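Local structure of pesticidal crystal protein CRY4AA (Bacillus thuringiensis, 2C9K) at residues 264-269 with 450-455; 283-288 with 438-443. The protein promotes colloid-osmotic lysis by binding to midgut epithelial cells of insects, as the functional form of a three-domain Cry toxin. All blocks are in the same frame, centred on the assembly; numbering follows the deposited sequence.

How the contacts relate
Following the chain from the N terminus, strand 262-267 comes first and helix 279-286 soon after it. The chain then builds the two four-stranded sheets of the middle domain before returning as strands 432-440 and 450-457. Contact 2 (283-288 with 438-443) therefore closes an inner loop, and contact 1 (264-269 with 450-455) closes a wider one enclosing it. Contact 1 pairs the first and last of these elements within a three-stranded sheet; contact 2 lays the short helix against its far edge strand. The two meet where Tyr264 OH hydrogen-bonds to Arg288 N and Thr452 OG1 to Leu286 O, so the helix is tied to the sheet at two points.

Contact 1. Residues 264-269 with 450-455; sequences YQVLNF and VYTFAW
Gln265 and Phe453 form a hydrogen-bonded antiparallel pair, linked by Gln265 N to Phe453 O (3.2 Å) and Phe453 N to Gln265 O (2.8 Å). Two residues on, Leu267 and Tyr451 repeat the pattern, with Leu267 N 2.8 Å from Tyr451 O and Tyr451 N 3.0 Å from Leu267 O. The second edge of strand 450-457 is spent on strand 432-440, where Val450 and Thr452 bond to Leu440 and Lys438. Tyr264 O, at a non-hydrogen-bonded pair, accepts instead from Asn226 and Thr230 of helix 222-240.

Side chains alternate between two faces. Leu267, Tyr451 and Phe453 suit a face turned to strands 353-362 and 402-407. Leu267 CD2 lies 3.9 Å from Tyr451 CD1, the two side chains running side by side. Gln265 reaches out along an extended chain (chi2 -180°), its amide plane 73° from the Trp455 ring; Gly408 N donates to its OE1. On the other face, Tyr264 CE2 touches Ala454 CB at 4.0 Å, the small methyl meeting the ring obliquely. Here Tyr264 OH bonds to Arg288 N and Thr452 OG1 to Leu286 O, while Val266 packs on helix 222-240.

Asn268 ND2, just past the strand, bonds to Asn371 O and Gln449 O. Backbone pairing within the sheet is thus supplemented by side-chain bonds to neighbouring elements, which suits a sheet covered on both faces.

Contact 2. Residues 283-288 with 438-443; sequences EDSLTR and KSLSIP
The C-terminal turn of the short helix 279-286 lies against edge strand 432-440 of the three-stranded sheet in the toxin's middle domain, where Lys438 and Leu440 meet Ser285 and Leu286. Thr287 is the first residue to leave helical geometry, and it finishes the turn twice over: its N (3.2 Å) and its OG1 (2.6 Å) both bond to Glu283 O, from opposite faces of that carbonyl. A beta-hydroxyl suits this place because it can reach back to the last turn.

Lys438 crosses the helix end. Bends at chi3 (70°) and chi4 (75°) curl its chain over the carbonyls there. NZ comes near Ser285 O, at too poor an angle for a hydrogen bond, yet a positive charge here would probably be favoured by the partial negative charge of the helix end. CD also lies 3.8 Å from Arg288 CG, aliphatic against aliphatic, while the Arg288 guanidinium turns to Glu262 and the ring of Phe436.

One water joins the backbones, donating to Ser285 O (2.9 Å) and to Ser439 O. Beyond it, Leu286 CD2 meets Leu440 CB at 4.0 Å, the two side chains crossing at about a right angle. The small side chain of Ser285, its OG bonded back to Tyr281 O, faces the Leu440 methyls, with Leu440 CD2 3.6 Å from Ser285 OG.

A three-stranded sheet completed by a short helix is the third face of the beta prism that forms domain II of three-domain Cry toxins.

Contact 1. Residues 264-269 with 450-455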
loop_
_atom_site.group_PDB
_atom_site.type_symbol
_atom_site.label_atom_id
_atom_site.label_comp_id
_atom_site.label_asym_id
_atom_site.label_seq_id
_atom_site.Cartn_x
_atom_site.Cartn_y
_atom_site.Cartn_z
ATOM N N TYR A 264 -6.015 -8.051 -2.340
ATOM C CA TYR A 264 -7.045 -9.074 -2.181
ATOM C C TYR A 264 -6.544 -10.459 -1.816
ATOM O O TYR A 264 -5.449 -10.867 -2.205
ATOM C CB TYR A 264 -7.860 -9.205 -3.483
ATOM C CG TYR A 264 -8.300 -7.898 -4.119
ATOM C CD1 TYR A 264 -7.390 -7.080 -4.774
ATOM C CD2 TYR A 264 -9.633 -7.487 -4.071
ATOM C CE1 TYR A 264 -7.789 -5.889 -5.367
ATOM C CE2 TYR A 264 -10.044 -6.300 -4.659
ATOM C CZ TYR A 264 -9.117 -5.501 -5.308
ATOM O OH TYR A 264 -9.510 -4.309 -5.894
ATOM N N GLN A 265 -7.375 -11.179 -1.072
ATOM C CA GLN A 265 -7.091 -12.550 -0.672
ATOM C C GLN A 265 -8.301 -13.288 -1.248
ATOM O O GLN A 265 -9.408 -12.746 -1.245
ATOM C CB GLN A 265 -7.032 -12.661 0.857
ATOM C CG GLN A 265 -5.896 -11.854 1.494
ATOM C CD GLN A 265 -5.840 -11.973 3.021
ATOM O OE1 GLN A 265 -6.870 -12.005 3.694
ATOM N NE2 GLN A 265 -4.631 -12.013 3.570
ATOM N N VAL A 266 -8.122 -14.503 -1.758
ATOM C CA VAL A 266 -9.264 -15.194 -2.354
ATOM C C VAL A 266 -9.697 -16.526 -1.733
ATOM O O VAL A 266 -8.909 -17.231 -1.103
ATOM C CB VAL A 266 -9.052 -15.347 -3.899
ATOM C CG1 VAL A 266 -7.628 -14.969 -4.265
ATOM C CG2 VAL A 266 -9.384 -16.756 -4.356
ATOM N N LEU A 267 -10.975 -16.849 -1.917
ATOM C CA LEU A 267 -11.559 -18.069 -1.384
ATOM C C LEU A 267 -12.232 -18.881 -2.485
ATOM O O LEU A 267 -12.901 -18.315 -3.362
ATOM C CB LEU A 267 -12.590 -17.725 -0.299
ATOM C CG LEU A 267 -13.566 -18.816 0.169
ATOM C CD1 LEU A 267 -12.821 -19.956 0.857
ATOM C CD2 LEU A 267 -14.581 -18.198 1.112
ATOM N N ASN A 268 -12.044 -20.202 -2.415
ATOM C CA ASN A 268 -12.609 -21.180 -3.350
ATOM C C ASN A 268 -12.071 -21.142 -4.769
ATOM O O ASN A 268 -12.760 -21.525 -5.713
ATOM C CB ASN A 268 -14.132 -21.070 -3.401
ATOM C CG ASN A 268 -14.788 -21.557 -2.132
ATOM O OD1 ASN A 268 -14.232 -22.385 -1.398
ATOM N ND2 ASN A 268 -15.987 -21.060 -1.869
ATOM N N PHE A 269 -10.831 -20.695 -4.918
ATOM C CA PHE A 269 -10.218 -20.616 -6.227
ATOM C C PHE A 269 -10.005 -21.992 -6.850
ATOM O O PHE A 269 -10.430 -22.262 -7.975
ATOM C CB PHE A 269 -8.865 -19.922 -6.138
ATOM C CG PHE A 269 -8.107 -19.951 -7.425
ATOM C CD1 PHE A 269 -8.474 -19.119 -8.479
ATOM C CD2 PHE A 269 -7.075 -20.862 -7.617
ATOM C CE1 PHE A 269 -7.823 -19.201 -9.713
ATOM C CE2 PHE A 269 -6.422 -20.949 -8.845
ATOM C CZ PHE A 269 -6.797 -20.118 -9.894
ATOM N N VAL A 450 -16.490 -17.939 -6.152
ATOM C CA VAL A 450 -15.172 -17.562 -5.629
ATOM C C VAL A 450 -15.244 -16.151 -5.048
ATOM O O VAL A 450 -15.746 -15.228 -5.698
ATOM C CB VAL A 450 -14.096 -17.566 -6.737
ATOM C CG1 VAL A 450 -12.810 -16.987 -6.207
ATOM C CG2 VAL A 450 -13.850 -18.974 -7.220
ATOM N N TYR A 451 -14.746 -15.976 -3.828
ATOM C CA TYR A 451 -14.779 -14.660 -3.204
ATOM C C TYR A 451 -13.385 -14.065 -3.093
ATOM O O TYR A 451 -12.380 -14.769 -3.187
ATOM C CB TYR A 451 -15.362 -14.728 -1.786
ATOM C CG TYR A 451 -16.745 -15.336 -1.649
ATOM C CD1 TYR A 451 -16.928 -16.721 -1.634
ATOM C CD2 TYR A 451 -17.865 -14.526 -1.483
ATOM C CE1 TYR A 451 -18.192 -17.280 -1.452
ATOM C CE2 TYR A 451 -19.125 -15.070 -1.303
ATOM C CZ TYR A 451 -19.288 -16.445 -1.285
ATOM O OH TYR A 451 -20.546 -16.980 -1.087
ATOM N N THR A 452 -13.339 -12.759 -2.889
ATOM C CA THR A 452 -12.088 -12.055 -2.688
ATOM C C THR A 452 -12.382 -11.051 -1.594
ATOM O O THR A 452 -13.453 -10.442 -1.565
ATOM C CB THR A 452 -11.629 -11.294 -3.933
ATOM O OG1 THR A 452 -12.737 -10.585 -4.485
ATOM C CG2 THR A 452 -11.058 -12.240 -4.964
ATOM N N PHE A 453 -11.442 -10.896 -0.677
ATOM C CA PHE A 453 -11.605 -9.958 0.418
ATOM C C PHE A 453 -10.618 -8.823 0.202
ATOM O O PHE A 453 -9.413 -9.041 0.155
ATOM C CB PHE A 453 -11.364 -10.672 1.751
ATOM C CG PHE A 453 -12.337 -11.799 2.013
ATOM C CD1 PHE A 453 -12.212 -13.019 1.350
ATOM C CD2 PHE A 453 -13.425 -11.614 2.870
ATOM C CE1 PHE A 453 -13.153 -14.033 1.530
ATOM C CE2 PHE A 453 -14.370 -12.622 3.055
ATOM C CZ PHE A 453 -14.234 -13.830 2.384
ATOM N N ALA A 454 -11.149 -7.618 0.031
ATOM C CA ALA A 454 -10.336 -6.429 -0.200
ATOM C C ALA A 454 -9.818 -5.885 1.122
ATOM O O ALA A 454 -10.534 -5.876 2.117
ATOM C CB ALA A 454 -11.162 -5.372 -0.901
ATOM N N TRP A 455 -8.575 -5.427 1.121
ATOM C CA TRP A 455 -7.957 -4.887 2.317
ATOM C C TRP A 455 -7.213 -3.599 2.015
ATOM O O TRP A 455 -6.422 -3.543 1.085
ATOM C CB TRP A 455 -6.971 -5.904 2.906
ATOM C CG TRP A 455 -7.596 -7.206 3.303
ATOM C CD1 TRP A 455 -7.687 -8.335 2.550
ATOM C CD2 TRP A 455 -8.257 -7.494 4.544
ATOM N NE1 TRP A 455 -8.366 -9.310 3.240
ATOM C CE2 TRP A 455 -8.728 -8.819 4.466
ATOM C CE3 TRP A 455 -8.496 -6.757 5.712
ATOM C CZ2 TRP A 455 -9.424 -9.426 5.512
ATOM C CZ3 TRP A 455 -9.188 -7.364 6.753
ATOM C CH2 TRP A 455 -9.642 -8.683 6.645
#

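Contact 2. Residues 283-288 with 438-443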
loop_
_atom_site.group_PDB
_atom_site.type_symbol
_atom_site.label_atom_id
_atom_site.label_comp_id
_atom_site.label_asym_id
_atom_site.label_seq_id
_atom_site.Cartn_x
_atom_site.Cartn_y
_atom_site.Cartn_z
ATOM N N GLU A 283 -9.890 -11.086 -13.340
ATOM C CA GLU A 283 -9.428 -9.816 -12.800
ATOM C C GLU A 283 -10.573 -8.808 -12.745
ATOM O O GLU A 283 -10.807 -8.170 -11.720
ATOM C CB GLU A 283 -8.304 -9.247 -13.667
ATOM C CG GLU A 283 -7.750 -7.932 -13.162
ATOM C CD GLU A 283 -6.958 -8.086 -11.888
ATOM O OE1 GLU A 283 -7.111 -9.122 -11.209
ATOM O OE2 GLU A 283 -6.185 -7.163 -11.563
ATOM N N ASP A 284 -11.282 -8.667 -13.858
ATOM C CA ASP A 284 -12.394 -7.737 -13.922
ATOM C C ASP A 284 -13.448 -8.021 -12.873
ATOM O O ASP A 284 -13.945 -7.097 -12.224
ATOM C CB ASP A 284 -13.068 -7.775 -15.293
ATOM C CG ASP A 284 -12.254 -7.093 -16.363
ATOM O OD1 ASP A 284 -11.261 -6.414 -16.018
ATOM O OD2 ASP A 284 -12.619 -7.234 -17.553
ATOM N N SER A 285 -13.791 -9.289 -12.690
ATOM C CA SER A 285 -14.837 -9.617 -11.738
ATOM C C SER A 285 -14.442 -9.913 -10.306
ATOM O O SER A 285 -15.317 -10.070 -9.465
ATOM C CB SER A 285 -15.692 -10.772 -12.275
ATOM O OG SER A 285 -14.922 -11.939 -12.456
ATOM N N LEU A 286 -13.153 -9.994 -10.004
ATOM C CA LEU A 286 -12.757 -10.274 -8.624
ATOM C C LEU A 286 -12.076 -9.106 -7.910
ATOM O O LEU A 286 -11.865 -9.156 -6.702
ATOM C CB LEU A 286 -11.863 -11.520 -8.568
ATOM C CG LEU A 286 -12.591 -12.864 -8.724
ATOM C CD1 LEU A 286 -11.612 -13.982 -9.071
ATOM C CD2 LEU A 286 -13.331 -13.178 -7.433
ATOM N N THR A 287 -11.734 -8.056 -8.648
ATOM C CA THR A 287 -11.079 -6.898 -8.049
ATOM C C THR A 287 -11.879 -5.635 -8.350
ATOM O O THR A 287 -12.863 -5.695 -9.074
ATOM C CB THR A 287 -9.629 -6.755 -8.562
ATOM O OG1 THR A 287 -9.620 -6.676 -9.993
ATOM C CG2 THR A 287 -8.799 -7.954 -8.118
ATOM N N ARG A 288 -11.477 -4.495 -7.802
ATOM C CA ARG A 288 -12.230 -3.270 -8.042
ATOM C C ARG A 288 -11.504 -2.306 -8.956
ATOM O O ARG A 288 -10.299 -2.111 -8.826
ATOM C CB ARG A 288 -12.552 -2.575 -6.710
ATOM C CG ARG A 288 -13.408 -3.417 -5.775
ATOM C CD ARG A 288 -13.506 -2.824 -4.382
ATOM N NE ARG A 288 -14.227 -1.558 -4.354
ATOM C CZ ARG A 288 -14.175 -0.698 -3.341
ATOM N NH1 ARG A 288 -13.441 -0.966 -2.275
ATOM N NH2 ARG A 288 -14.841 0.443 -3.404
ATOM N N LYS A 438 -16.009 -8.967 -3.007
ATOM C CA LYS A 438 -16.591 -9.227 -4.324
ATOM C C LYS A 438 -16.772 -10.719 -4.493
ATOM O O LYS A 438 -16.250 -11.505 -3.708
ATOM C CB LYS A 438 -15.688 -8.700 -5.451
ATOM C CG LYS A 438 -15.972 -7.269 -5.851
ATOM C CD LYS A 438 -14.956 -6.731 -6.836
ATOM C CE LYS A 438 -15.086 -7.374 -8.208
ATOM N NZ LYS A 438 -16.247 -6.892 -8.999
ATOM N N SER A 439 -17.492 -11.115 -5.534
ATOM C CA SER A 439 -17.731 -12.526 -5.770
ATOM C C SER A 439 -17.950 -12.821 -7.253
ATOM O O SER A 439 -18.600 -12.043 -7.955
ATOM C CB SER A 439 -18.958 -12.955 -4.969
ATOM O OG SER A 439 -18.907 -14.325 -4.634
ATOM N N LEU A 440 -17.384 -13.930 -7.728
ATOM C CA LEU A 440 -17.551 -14.360 -9.115
ATOM C C LEU A 440 -18.399 -15.624 -9.084
ATOM O O LEU A 440 -18.042 -16.605 -8.437
ATOM C CB LEU A 440 -16.198 -14.659 -9.774
ATOM C CG LEU A 440 -16.158 -15.479 -11.083
ATOM C CD1 LEU A 440 -17.147 -14.937 -12.098
ATOM C CD2 LEU A 440 -14.747 -15.443 -11.665
ATOM N N SER A 441 -19.538 -15.584 -9.762
ATOM C CA SER A 441 -20.441 -16.727 -9.812
ATOM C C SER A 441 -21.410 -16.556 -10.960
ATOM O O SER A 441 -21.967 -15.477 -11.172
ATOM C CB SER A 441 -21.242 -16.841 -8.521
ATOM O OG SER A 441 -22.216 -15.821 -8.467
ATOM N N ILE A 442 -21.604 -17.632 -11.702
ATOM C CA ILE A 442 -22.510 -17.636 -12.831
ATOM C C ILE A 442 -23.556 -18.674 -12.456
ATOM O O ILE A 442 -23.422 -19.850 -12.794
ATOM C CB ILE A 442 -21.758 -18.055 -14.094
ATOM C CG1 ILE A 442 -20.510 -17.180 -14.241
ATOM C CG2 ILE A 442 -22.654 -17.925 -15.300
ATOM C CD1 ILE A 442 -19.574 -17.618 -15.321
ATOM N N PRO A 443 -24.602 -18.254 -11.721
ATOM C CA PRO A 443 -25.685 -19.141 -11.276
ATOM C C PRO A 443 -26.321 -19.925 -12.412
ATOM O O PRO A 443 -26.604 -21.110 -12.283
ATOM C CB PRO A 443 -26.671 -18.179 -10.618
ATOM C CG PRO A 443 -25.778 -17.105 -10.086
ATOM C CD PRO A 443 -24.828 -16.880 -11.241
HETATM O O HOH W 1 -18.110 -9.851 -10.187
#